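Local coordinates for protein rhodopsin (Rubrobacter xylanophilus, PDB 6KFQ) that binds retinal within a bundle of transmembrane helices and pumps protons, probably driven by light as in related microbial rhodopsins, at residues I112-W117 with F131-A136; G140-L145 with L174-P179; W182-E187 with V198-V203. All coordinates share one frame; numbering follows the deposited sequence. Where two conformers were deposited one is given.

How the interactions relate
All three contacts touch the retinal. Interactions 1 and 3 reach the ring end of the chromophore, while interaction 2 runs along its polyene chain and also touches the ring. Interactions 1 and 2 share helix 124-153 and have centres about 12 Å apart. They meet where Phe-131 CZ lies 4.0 Å from Pro-179 CB. Interactions 2 and 3 share helix 158-184, and their centres are about 16 Å apart. Tyr-178 CD2 joins them by packing 3.6 Å from Phe-201 CD1. Interactions 1 and 3 meet through the stacked rings of Phe-131 and Trp-182, with Phe-131 CD1 3.4 Å from Trp-182 CE3. Packing through Phe-131, Tyr-178 and Trp-182 thus connects the three contacts round the pocket.

Interaction 1. Residues I112-W117 with F131-A136; sequences ILTGLW and FIISTA. With RET (retinal), chain R; MPG ([(Z)-octadec-9-enyl] (2R)-2,3-bis(oxidanyl)propanoate), chain B.
Two rings flank the contact of Thr-114 with Ser-134: Phe-131 on the retinal side and Trp-117 on the lipid side. One face of the Phe-131 ring carries Thr-135 OG1, 3.5 Å above the plane and displaced toward the rim. Retinal approaches this ring obliquely, with C3 3.6 Å from Phe-131 CD1. Trp-117 is met obliquely by the lipid-like ester of chain B, whose O4 lies 3.2 Å from Trp-117 CZ2. The same ligand runs on past Ile-133 CD1.

Between the helices, Thr-114 OG1 presses on the flank of Ser-134, 3.1 Å from its CB. The chi1 of Thr-114, 57°, places OG1 between the backbone N and the carbonyl carbon. There it bonds back to the carbonyls of Val-110 and Met-111 in its own helix. The two hydroxyls are not bonded to each other. Ser-134 OG instead gives its bond to Met-111 O, so it ties helix 124-153 to helix 98-120. Its chi1 of -177° also brings OG to 3.1 Å from retinal C3. Gly-115 has no side chain, and its CA comes to 3.9 Å from the ring methyl C16. Thr-135 OG1 bonds to Phe-131 O one turn back at 2.9 Å. It reaches that oxygen from the opposite face of the carbonyl plane to Thr-135 N.

The segments run nearly antiparallel, with axes 8.2 Å apart, and form one wall of the retinal pocket in this bacteriorhodopsin-like fold. The chemistry is mixed. Three hydroxyls are satisfied by main-chain carbonyls, and those of Ser-134 and Thr-135 still border the ring of the chromophore. Their dipoles may influence its electronic state and so the colour of light absorbed.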
# COMPACT_ATOMS: atom_id res chain seq x y z
N ILE A 112 -7.54 6.84 -2.44
CA ILE A 112 -8.15 5.51 -2.42
C ILE A 112 -9.66 5.62 -2.49
O ILE A 112 -10.31 4.92 -3.28
CB ILE A 112 -7.72 4.74 -1.16
CG1 ILE A 112 -6.21 4.52 -1.13
CG2 ILE A 112 -8.50 3.40 -1.09
CD1 ILE A 112 -5.71 3.69 -2.29
N LEU A 113 -10.24 6.49 -1.66
CA LEU A 113 -11.70 6.57 -1.59
C LEU A 113 -12.29 7.12 -2.89
O LEU A 113 -13.40 6.73 -3.27
CB LEU A 113 -12.11 7.42 -0.39
CG LEU A 113 -11.82 6.73 0.95
CD1 LEU A 113 -12.23 7.58 2.13
CD2 LEU A 113 -12.49 5.36 1.00
N THR A 114 -11.60 8.04 -3.57
CA THR A 114 -12.12 8.50 -4.85
C THR A 114 -11.93 7.45 -5.93
O THR A 114 -12.67 7.43 -6.92
CB THR A 114 -11.49 9.83 -5.28
OG1 THR A 114 -10.06 9.69 -5.36
CG2 THR A 114 -11.84 10.96 -4.32
N GLY A 115 -10.93 6.58 -5.77
CA GLY A 115 -10.77 5.47 -6.69
C GLY A 115 -11.85 4.41 -6.50
O GLY A 115 -12.35 3.83 -7.47
N LEU A 116 -12.21 4.15 -5.24
CA LEU A 116 -13.33 3.26 -4.96
C LEU A 116 -14.63 3.83 -5.53
O LEU A 116 -15.43 3.10 -6.13
CB LEU A 116 -13.45 3.05 -3.45
CG LEU A 116 -14.73 2.35 -2.97
CD1 LEU A 116 -14.84 0.95 -3.56
CD2 LEU A 116 -14.76 2.30 -1.45
N TRP A 117 -14.84 5.13 -5.33
CA TRP A 117 -16.01 5.81 -5.88
C TRP A 117 -16.03 5.71 -7.40
O TRP A 117 -17.07 5.43 -8.00
CB TRP A 117 -16.01 7.26 -5.42
CG TRP A 117 -17.21 8.04 -5.79
CD1 TRP A 117 -18.38 7.56 -6.31
CD2 TRP A 117 -17.37 9.46 -5.68
NE1 TRP A 117 -19.26 8.60 -6.52
CE2 TRP A 117 -18.66 9.77 -6.14
CE3 TRP A 117 -16.55 10.49 -5.22
CZ2 TRP A 117 -19.15 11.08 -6.16
CZ3 TRP A 117 -17.04 11.79 -5.25
CH2 TRP A 117 -18.32 12.07 -5.72
N PHE A 131 -11.52 9.26 -11.65
CA PHE A 131 -10.18 8.72 -11.81
C PHE A 131 -9.16 9.84 -11.88
O PHE A 131 -8.04 9.72 -11.37
CB PHE A 131 -10.12 7.83 -13.06
CG PHE A 131 -8.75 7.31 -13.36
CD1 PHE A 131 -8.31 6.10 -12.81
CD2 PHE A 131 -7.88 8.02 -14.17
CE1 PHE A 131 -7.04 5.63 -13.06
CE2 PHE A 131 -6.60 7.55 -14.43
CZ PHE A 131 -6.18 6.35 -13.87
N ILE A 132 -9.52 10.95 -12.52
CA ILE A 132 -8.59 12.07 -12.59
C ILE A 132 -8.36 12.67 -11.21
O ILE A 132 -7.22 12.97 -10.83
CB ILE A 132 -9.10 13.13 -13.59
CG1 ILE A 132 -9.29 12.49 -14.95
CG2 ILE A 132 -8.10 14.28 -13.68
CD1 ILE A 132 -8.04 11.88 -15.49
N ILE A 133 -9.44 12.89 -10.46
CA ILE A 133 -9.30 13.41 -9.10
C ILE A 133 -8.41 12.48 -8.27
O ILE A 133 -7.51 12.93 -7.55
CB ILE A 133 -10.68 13.61 -8.45
CG1 ILE A 133 -11.48 14.65 -9.22
CG2 ILE A 133 -10.53 14.05 -7.01
CD1 ILE A 133 -12.96 14.67 -8.89
N SER A 134 -8.62 11.18 -8.39
CA SER A 134 -7.81 10.23 -7.63
C SER A 134 -6.34 10.32 -8.03
O SER A 134 -5.45 10.38 -7.17
CB SER A 134 -8.35 8.81 -7.84
OG SER A 134 -7.60 7.89 -7.05
N THR A 135 -6.06 10.37 -9.33
CA THR A 135 -4.69 10.51 -9.79
C THR A 135 -4.06 11.83 -9.34
O THR A 135 -2.87 11.87 -9.00
CB THR A 135 -4.65 10.38 -11.31
OG1 THR A 135 -5.18 9.11 -11.68
CG2 THR A 135 -3.24 10.51 -11.85
N ALA A 136 -4.85 12.90 -9.27
CA ALA A 136 -4.35 14.17 -8.74
C ALA A 136 -3.86 14.00 -7.30
O ALA A 136 -2.78 14.48 -6.95
CB ALA A 136 -5.44 15.24 -8.81
C1 RET R . -6.47 3.74 -8.00
C2 RET R . -7.47 4.16 -9.09
C3 RET R . -7.62 5.66 -9.27
C4 RET R . -6.29 6.31 -9.55
C5 RET R . -5.15 5.79 -8.70
C6 RET R . -5.26 4.69 -7.94
C7 RET R . -4.11 4.25 -7.15
C8 RET R . -4.01 3.26 -6.22
C9 RET R . -2.85 2.84 -5.46
C10 RET R . -2.93 1.71 -4.73
C11 RET R . -1.92 1.12 -3.91
C12 RET R . -2.17 0.01 -3.22
C13 RET R . -1.27 -0.69 -2.33
C14 RET R . -1.75 -1.74 -1.62
C15 RET R . -1.04 -2.55 -0.67
C16 RET R . -7.23 3.72 -6.67
C17 RET R . -6.07 2.30 -8.37
C18 RET R . -3.98 6.73 -8.66
C19 RET R . -1.60 3.66 -5.54
C20 RET R . 0.14 -0.20 -2.23
C2 MPG B . -18.59 13.59 -10.08
C3 MPG B . -17.64 14.33 -9.15
C4 MPG B . -16.63 15.19 -9.88
C5 MPG B . -17.11 16.59 -10.21
C6 MPG B . -16.96 17.59 -9.09
C7 MPG B . -15.52 17.97 -8.77
C8 MPG B . -15.37 19.01 -7.70
C9 MPG B . -13.96 19.49 -7.53
C10 MPG B . -13.23 19.48 -6.45
C11 MPG B . -11.80 19.94 -6.39
C12 MPG B . -11.52 21.01 -5.38
C13 MPG B . -11.19 20.51 -3.99
C14 MPG B . -10.78 21.61 -3.03
C15 MPG B . -10.24 21.13 -1.70
C16 MPG B . -9.78 22.25 -0.79
C17 MPG B . -9.20 21.84 0.54
C18 MPG B . -8.80 23.01 1.41
O1 MPG B . -20.14 11.76 -10.34
C1 MPG B . -19.40 12.54 -9.37
CXD MPG B . -21.68 10.06 -10.97
O2 MPG B . -21.33 10.56 -12.25
C21 MPG B . -23.17 10.19 -10.71
O3 MPG B . -23.89 9.49 -11.70
O4 MPG B . -20.92 10.39 -8.73
CX3 MPG B . -20.87 10.75 -9.88

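Interaction 2. Residues G140-L145 with L174-P179; sequences GVLYLL and LWICYP. With RET (retinal), chain R; MPG ([(Z)-octadec-9-enyl] (2R)-2,3-bis(oxidanyl)propanoate), chain C; MPG ([(Z)-octadec-9-enyl] (2R)-2,3-bis(oxidanyl)propanoate), chain F.
Val-141 CG1 touches the six-membered ring of Trp-175 obliquely, 4.4 Å from CZ3. One residue further along each helix, Leu-142 CD1 meets Ile-176 CG1 at 4.4 Å. These two light apolar contacts are all that joins segments 140-145 and 174-179. The leucine branch reaches over because its CG lies beside the backbone N (chi1 -59°).

Trp-175 works mainly on the chromophore. Methyl C20 of retinal sits over one face of its indole, 3.2 Å above the plane and displaced toward the rim. Tyr-178 lies flat against the polyene, with C11 3.5 Å above its ring and over the centre. Pro-179 CB packs 3.7 Å from retinal C5. The three side chains therefore follow the chromophore from C13 back to its ring. Such an aromatic lining is familiar from bacteriorhodopsin, and it probably restricts how the retinal can move when it isomerises.

The kink probably helps to set this row: Pro-179 N makes no bond to the turn before. Tyr-178 is fixed at its far end as well, since its OH is hydrogen-bonded to Asp-205. Outside the protein pair, the alkenyl tail of the chain C lipid-like ligand passes Leu-142 CD1, and that of chain F passes Ile-176 CD1 at 3.9 Å.

Helix 98-120 backs Val-141 through Leu-104, and helix 70-90 supports Trp-175 through Thr-79, Leu-82 and Leu-83. Helix 194-218 packs Leu-204 against Leu-174, Cys-177 and Tyr-178, while Phe-138 of helix 124-153 lies against both Trp-175 and Ile-176.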
# COMPACT_ATOMS: atom_id res chain seq x y z
N GLY A 140 -0.08 14.24 -5.57
CA GLY A 140 0.23 14.87 -4.30
C GLY A 140 1.05 13.97 -3.38
O GLY A 140 2.04 14.41 -2.79
N VAL A 141 0.65 12.71 -3.24
CA VAL A 141 1.39 11.76 -2.40
C VAL A 141 2.83 11.64 -2.88
O VAL A 141 3.78 11.73 -2.09
CB VAL A 141 0.70 10.38 -2.39
CG1 VAL A 141 1.61 9.32 -1.71
CG2 VAL A 141 -0.67 10.48 -1.74
N LEU A 142 3.02 11.36 -4.17
CA LEU A 142 4.37 11.19 -4.70
C LEU A 142 5.20 12.43 -4.47
O LEU A 142 6.38 12.35 -4.09
CB LEU A 142 4.31 10.87 -6.19
CG LEU A 142 3.53 9.63 -6.61
CD1 LEU A 142 3.42 9.61 -8.13
CD2 LEU A 142 4.22 8.36 -6.10
N TYR A 143 4.59 13.60 -4.66
CA TYR A 143 5.29 14.86 -4.50
C TYR A 143 5.74 15.08 -3.06
O TYR A 143 6.87 15.53 -2.82
CB TYR A 143 4.38 16.01 -4.94
CG TYR A 143 5.04 17.36 -4.91
CD1 TYR A 143 5.01 18.16 -3.76
CD2 TYR A 143 5.70 17.85 -6.02
CE1 TYR A 143 5.63 19.40 -3.74
CE2 TYR A 143 6.31 19.08 -6.01
CZ TYR A 143 6.28 19.85 -4.86
OH TYR A 143 6.89 21.08 -4.87
N LEU A 144 4.86 14.83 -2.09
CA LEU A 144 5.27 14.99 -0.70
C LEU A 144 6.37 14.00 -0.37
O LEU A 144 7.33 14.33 0.33
CB LEU A 144 4.08 14.83 0.23
CG LEU A 144 3.09 16.00 0.14
CD1 LEU A 144 1.96 15.82 1.13
CD2 LEU A 144 3.81 17.30 0.39
N LEU A 145 6.25 12.78 -0.89
CA LEU A 145 7.27 11.77 -0.65
C LEU A 145 8.62 12.22 -1.21
O LEU A 145 9.66 12.09 -0.55
CB LEU A 145 6.83 10.45 -1.27
CG LEU A 145 7.79 9.27 -1.14
CD1 LEU A 145 8.02 8.90 0.31
CD2 LEU A 145 7.26 8.07 -1.93
N LEU A 174 6.04 0.68 -7.78
CA LEU A 174 4.90 -0.23 -7.68
C LEU A 174 3.58 0.54 -7.64
O LEU A 174 2.61 0.14 -8.29
CB LEU A 174 5.03 -1.12 -6.44
CG LEU A 174 6.14 -2.18 -6.47
CD1 LEU A 174 6.14 -2.94 -5.16
CD2 LEU A 174 5.95 -3.15 -7.63
N TRP A 175 3.53 1.65 -6.89
CA TRP A 175 2.25 2.34 -6.75
C TRP A 175 1.80 2.93 -8.07
O TRP A 175 0.60 3.01 -8.33
CB TRP A 175 2.33 3.43 -5.69
CG TRP A 175 2.39 2.92 -4.26
CD1 TRP A 175 2.99 1.77 -3.82
CD2 TRP A 175 1.83 3.55 -3.09
NE1 TRP A 175 2.84 1.65 -2.45
CE2 TRP A 175 2.15 2.74 -1.98
CE3 TRP A 175 1.11 4.73 -2.88
CZ2 TRP A 175 1.75 3.06 -0.68
CZ3 TRP A 175 0.71 5.05 -1.60
CH2 TRP A 175 1.03 4.22 -0.51
N ILE A 176 2.73 3.38 -8.91
CA ILE A 176 2.37 3.88 -10.23
C ILE A 176 1.70 2.79 -11.06
O ILE A 176 0.83 3.08 -11.90
CB ILE A 176 3.63 4.45 -10.91
CG1 ILE A 176 3.98 5.80 -10.26
CG2 ILE A 176 3.43 4.61 -12.40
CD1 ILE A 176 5.31 6.32 -10.69
N CYS A 177 2.02 1.52 -10.81
CA CYS A 177 1.39 0.46 -11.59
C CYS A 177 -0.10 0.31 -11.28
O CYS A 177 -0.85 -0.18 -12.14
CB CYS A 177 2.10 -0.88 -11.34
SG CYS A 177 3.80 -0.88 -11.96
N TYR A 178 -0.55 0.70 -10.08
CA TYR A 178 -1.93 0.41 -9.71
C TYR A 178 -2.94 1.14 -10.58
O TYR A 178 -3.88 0.49 -11.06
CB TYR A 178 -2.18 0.74 -8.23
CG TYR A 178 -1.67 -0.31 -7.27
CD1 TYR A 178 -0.33 -0.36 -6.93
CD2 TYR A 178 -2.54 -1.24 -6.68
CE1 TYR A 178 0.15 -1.32 -6.04
CE2 TYR A 178 -2.07 -2.19 -5.79
CZ TYR A 178 -0.73 -2.23 -5.48
OH TYR A 178 -0.26 -3.18 -4.59
N PRO A 179 -2.83 2.45 -10.82
CA PRO A 179 -3.77 3.09 -11.76
C PRO A 179 -3.68 2.52 -13.17
O PRO A 179 -4.69 2.52 -13.88
CB PRO A 179 -3.37 4.58 -11.72
CG PRO A 179 -1.97 4.59 -11.18
CD PRO A 179 -1.96 3.45 -10.17
C1 RET R . -6.47 3.74 -8.00
C2 RET R . -7.47 4.16 -9.09
C3 RET R . -7.62 5.66 -9.27
C4 RET R . -6.29 6.31 -9.55
C5 RET R . -5.15 5.79 -8.70
C6 RET R . -5.26 4.69 -7.94
C7 RET R . -4.11 4.25 -7.15
C8 RET R . -4.01 3.26 -6.22
C9 RET R . -2.85 2.84 -5.46
C10 RET R . -2.93 1.71 -4.73
C11 RET R . -1.92 1.12 -3.91
C12 RET R . -2.17 0.01 -3.22
C13 RET R . -1.27 -0.69 -2.33
C14 RET R . -1.75 -1.74 -1.62
C15 RET R . -1.04 -2.55 -0.67
C16 RET R . -7.23 3.72 -6.67
C17 RET R . -6.07 2.30 -8.37
C18 RET R . -3.98 6.73 -8.66
C19 RET R . -1.60 3.66 -5.54
C20 RET R . 0.14 -0.20 -2.23
C2 MPG C . 10.48 17.70 -6.17
C3 MPG C . 9.44 17.58 -7.26
C4 MPG C . 8.84 16.20 -7.36
C5 MPG C . 7.69 16.08 -8.34
C6 MPG C . 6.90 14.80 -8.20
C7 MPG C . 5.63 14.73 -9.03
C8 MPG C . 5.85 14.47 -10.49
C9 MPG C . 4.60 14.56 -11.30
C10 MPG C . 3.99 13.61 -11.95
C11 MPG C . 4.33 12.16 -12.01
C12 MPG C . 3.23 11.29 -11.48
C13 MPG C . 3.01 10.00 -12.25
C14 MPG C . 1.67 9.36 -11.98
C15 MPG C . 1.23 8.38 -13.03
C16 MPG C . -0.25 8.10 -13.01
C17 MPG C . -0.74 7.23 -14.14
C18 MPG C . -2.24 7.09 -14.20
C4 MPG F . 14.00 11.23 -5.86
C5 MPG F . 14.11 9.82 -6.37
C6 MPG F . 12.95 9.39 -7.24
C7 MPG F . 13.03 7.94 -7.72
C8 MPG F . 11.95 7.58 -8.70
C9 MPG F . 11.97 6.15 -9.14
C10 MPG F . 11.22 5.67 -10.10
C11 MPG F . 10.26 6.52 -10.89
C12 MPG F . 9.71 5.85 -12.10
C13 MPG F . 8.68 4.76 -11.85
C14 MPG F . 8.17 4.12 -13.12
C15 MPG F . 7.02 3.16 -12.95
C16 MPG F . 6.56 2.56 -14.25
C17 MPG F . 5.31 1.72 -14.22
C18 MPG F . 4.90 1.21 -15.58

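Interaction 3. Residues W182-E187 with V198-V203; sequences WLIGTE and VFLFMV. With RET (retinal), chain R; MPG ([(Z)-octadec-9-enyl] (2R)-2,3-bis(oxidanyl)propanoate), chain Q.
Trp-182 and Phe-201 oppose each other with CA atoms 8.9 Å apart, just before Gly-185 leaves the helical angles (psi -163°) and ends helix 158-184. The Phe-201 ring meets the backbone of this last turn rather than the indole. Its CZ lies 3.9 Å from Trp-182 N, in an oblique approach. Further out, Ile-184 CD1 touches Leu-200 CD1 at 4.0 Å, and the two side chains cross at about a right angle. The chi1 of Ile-184, 65°, with an extended chi2, carries CD1 toward that leucine.

Segments 182-187 and 198-203 belong to the sixth and seventh transmembrane helices of the rhodopsin bundle, close to the loop that joins them. The indole of Trp-182 turns away from Phe-201 (chi1 -164°) and is sandwiched. Retinal C2 lies 3.6 Å above one face, and Glu-187 CB lies 3.4 Å above the opposite one. Tyr-72 OH is hydrogen-bonded to Glu-187 OE1 and forms a weak bond with Trp-182 NE1, so one hydroxyl links both residues of this packing.

On the membrane side, the Phe-199 ring has the alkenyl tail of the chain Q lipid-like ligand over its centre, with C16 3.9 Å above the plane. Val-203 CG2 covers its other face, and Trp-5 of helix 2-23 meets the ring edge-to-face.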
# COMPACT_ATOMS: atom_id res chain seq x y z
N TRP A 182 -5.74 -0.62 -13.02
CA TRP A 182 -7.11 -0.14 -12.98
C TRP A 182 -7.59 0.22 -14.38
O TRP A 182 -8.68 -0.16 -14.81
CB TRP A 182 -7.19 1.07 -12.05
CG TRP A 182 -8.55 1.49 -11.59
CD1 TRP A 182 -9.13 1.19 -10.39
CD2 TRP A 182 -9.47 2.36 -12.27
NE1 TRP A 182 -10.36 1.79 -10.29
CE2 TRP A 182 -10.60 2.51 -11.43
CE3 TRP A 182 -9.46 2.99 -13.52
CZ2 TRP A 182 -11.71 3.29 -11.80
CZ3 TRP A 182 -10.57 3.78 -13.88
CH2 TRP A 182 -11.68 3.91 -13.02
N LEU A 183 -6.74 0.93 -15.14
CA LEU A 183 -7.16 1.43 -16.44
C LEU A 183 -7.30 0.32 -17.47
O LEU A 183 -8.16 0.40 -18.36
CB LEU A 183 -6.19 2.49 -16.95
CG LEU A 183 -6.33 3.90 -16.39
CD1 LEU A 183 -5.20 4.76 -16.92
CD2 LEU A 183 -7.68 4.52 -16.76
N ILE A 184 -6.46 -0.72 -17.40
CA ILE A 184 -6.60 -1.80 -18.36
C ILE A 184 -7.62 -2.84 -17.92
O ILE A 184 -8.14 -3.59 -18.76
CB ILE A 184 -5.26 -2.48 -18.67
CG1 ILE A 184 -4.70 -3.18 -17.43
CG2 ILE A 184 -4.26 -1.45 -19.21
CD1 ILE A 184 -3.39 -3.89 -17.70
N GLY A 185 -7.96 -2.87 -16.63
CA GLY A 185 -8.87 -3.87 -16.10
C GLY A 185 -10.32 -3.49 -16.30
O GLY A 185 -10.66 -2.60 -17.09
N THR A 186 -11.18 -4.16 -15.54
CA THR A 186 -12.62 -4.03 -15.74
C THR A 186 -13.15 -2.67 -15.28
O THR A 186 -14.17 -2.20 -15.80
CB THR A 186 -13.35 -5.16 -15.00
OG1 THR A 186 -13.08 -5.05 -13.60
CG2 THR A 186 -12.85 -6.51 -15.49
N GLU A 187 -12.48 -2.03 -14.32
CA GLU A 187 -12.90 -0.71 -13.88
C GLU A 187 -12.65 0.34 -14.96
O GLU A 187 -13.34 1.37 -14.99
CB GLU A 187 -12.18 -0.30 -12.60
CG GLU A 187 -12.74 -0.91 -11.32
CD GLU A 187 -11.88 -2.04 -10.80
OE1 GLU A 187 -11.16 -1.85 -9.79
OE2 GLU A 187 -11.90 -3.12 -11.41
N VAL A 198 -7.00 -9.22 -11.53
CA VAL A 198 -6.83 -9.68 -10.16
C VAL A 198 -5.42 -10.22 -9.95
O VAL A 198 -4.79 -9.97 -8.91
CB VAL A 198 -7.91 -10.73 -9.82
CG1 VAL A 198 -7.59 -11.44 -8.51
CG2 VAL A 198 -9.27 -10.03 -9.72
N PHE A 199 -4.90 -10.96 -10.93
CA PHE A 199 -3.51 -11.42 -10.87
C PHE A 199 -2.55 -10.25 -10.71
O PHE A 199 -1.65 -10.28 -9.86
CB PHE A 199 -3.17 -12.21 -12.14
CG PHE A 199 -1.71 -12.56 -12.27
CD1 PHE A 199 -1.17 -13.58 -11.51
CD2 PHE A 199 -0.89 -11.86 -13.13
CE1 PHE A 199 0.17 -13.90 -11.60
CE2 PHE A 199 0.46 -12.18 -13.25
CZ PHE A 199 0.99 -13.21 -12.47
N LEU A 200 -2.72 -9.21 -11.52
CA LEU A 200 -1.79 -8.10 -11.48
C LEU A 200 -1.80 -7.42 -10.12
O LEU A 200 -0.73 -7.15 -9.55
CB LEU A 200 -2.12 -7.10 -12.60
CG LEU A 200 -1.80 -7.68 -13.98
CD1 LEU A 200 -2.30 -6.77 -15.09
CD2 LEU A 200 -0.29 -7.93 -14.12
N PHE A 201 -2.99 -7.12 -9.59
CA PHE A 201 -3.05 -6.51 -8.26
C PHE A 201 -2.46 -7.43 -7.21
O PHE A 201 -1.86 -6.96 -6.24
CB PHE A 201 -4.50 -6.16 -7.88
CG PHE A 201 -5.04 -4.90 -8.50
CD1 PHE A 201 -4.28 -3.73 -8.54
CD2 PHE A 201 -6.32 -4.87 -9.03
CE1 PHE A 201 -4.79 -2.57 -9.10
CE2 PHE A 201 -6.84 -3.72 -9.60
CZ PHE A 201 -6.07 -2.56 -9.64
N MET A 202 -2.62 -8.75 -7.38
CA MET A 202 -2.05 -9.68 -6.41
C MET A 202 -0.53 -9.60 -6.40
O MET A 202 0.09 -9.58 -5.33
CB MET A 202 -2.52 -11.11 -6.70
CG MET A 202 -1.90 -12.17 -5.77
SD MET A 202 -0.35 -12.82 -6.41
CE MET A 202 -0.90 -13.69 -7.86
N VAL A 203 0.10 -9.56 -7.58
CA VAL A 203 1.56 -9.46 -7.64
C VAL A 203 2.01 -8.14 -7.03
O VAL A 203 2.92 -8.10 -6.20
CB VAL A 203 2.07 -9.61 -9.08
CG1 VAL A 203 3.57 -9.39 -9.14
CG2 VAL A 203 1.72 -10.99 -9.64
C1 RET R . -6.47 3.74 -8.00
C2 RET R . -7.47 4.16 -9.09
C3 RET R . -7.62 5.66 -9.27
C4 RET R . -6.29 6.31 -9.55
C5 RET R . -5.15 5.79 -8.70
C6 RET R . -5.26 4.69 -7.94
C7 RET R . -4.11 4.25 -7.15
C8 RET R . -4.01 3.26 -6.22
C9 RET R . -2.85 2.84 -5.46
C10 RET R . -2.93 1.71 -4.73
C11 RET R . -1.92 1.12 -3.91
C12 RET R . -2.17 0.01 -3.22
C13 RET R . -1.27 -0.69 -2.33
C14 RET R . -1.75 -1.74 -1.62
C15 RET R . -1.04 -2.55 -0.67
C16 RET R . -7.23 3.72 -6.67
C17 RET R . -6.07 2.30 -8.37
C18 RET R . -3.98 6.73 -8.66
C19 RET R . -1.60 3.66 -5.54
C20 RET R . 0.14 -0.20 -2.23
C7 MPG Q . -10.68 -17.83 -16.76
C8 MPG Q . -9.71 -16.99 -17.53
C9 MPG Q . -8.27 -17.36 -17.31
C10 MPG Q . -7.33 -16.54 -16.91
C11 MPG Q . -5.87 -16.83 -16.76
C12 MPG Q . -5.08 -15.67 -16.25
C13 MPG Q . -3.58 -15.91 -16.19
C14 MPG Q . -2.78 -14.74 -15.66
C15 MPG Q . -1.28 -14.95 -15.68
C16 MPG Q . -0.77 -16.04 -14.78
C17 MPG Q . 0.73 -16.21 -14.79
C18 MPG Q . 1.26 -17.18 -13.76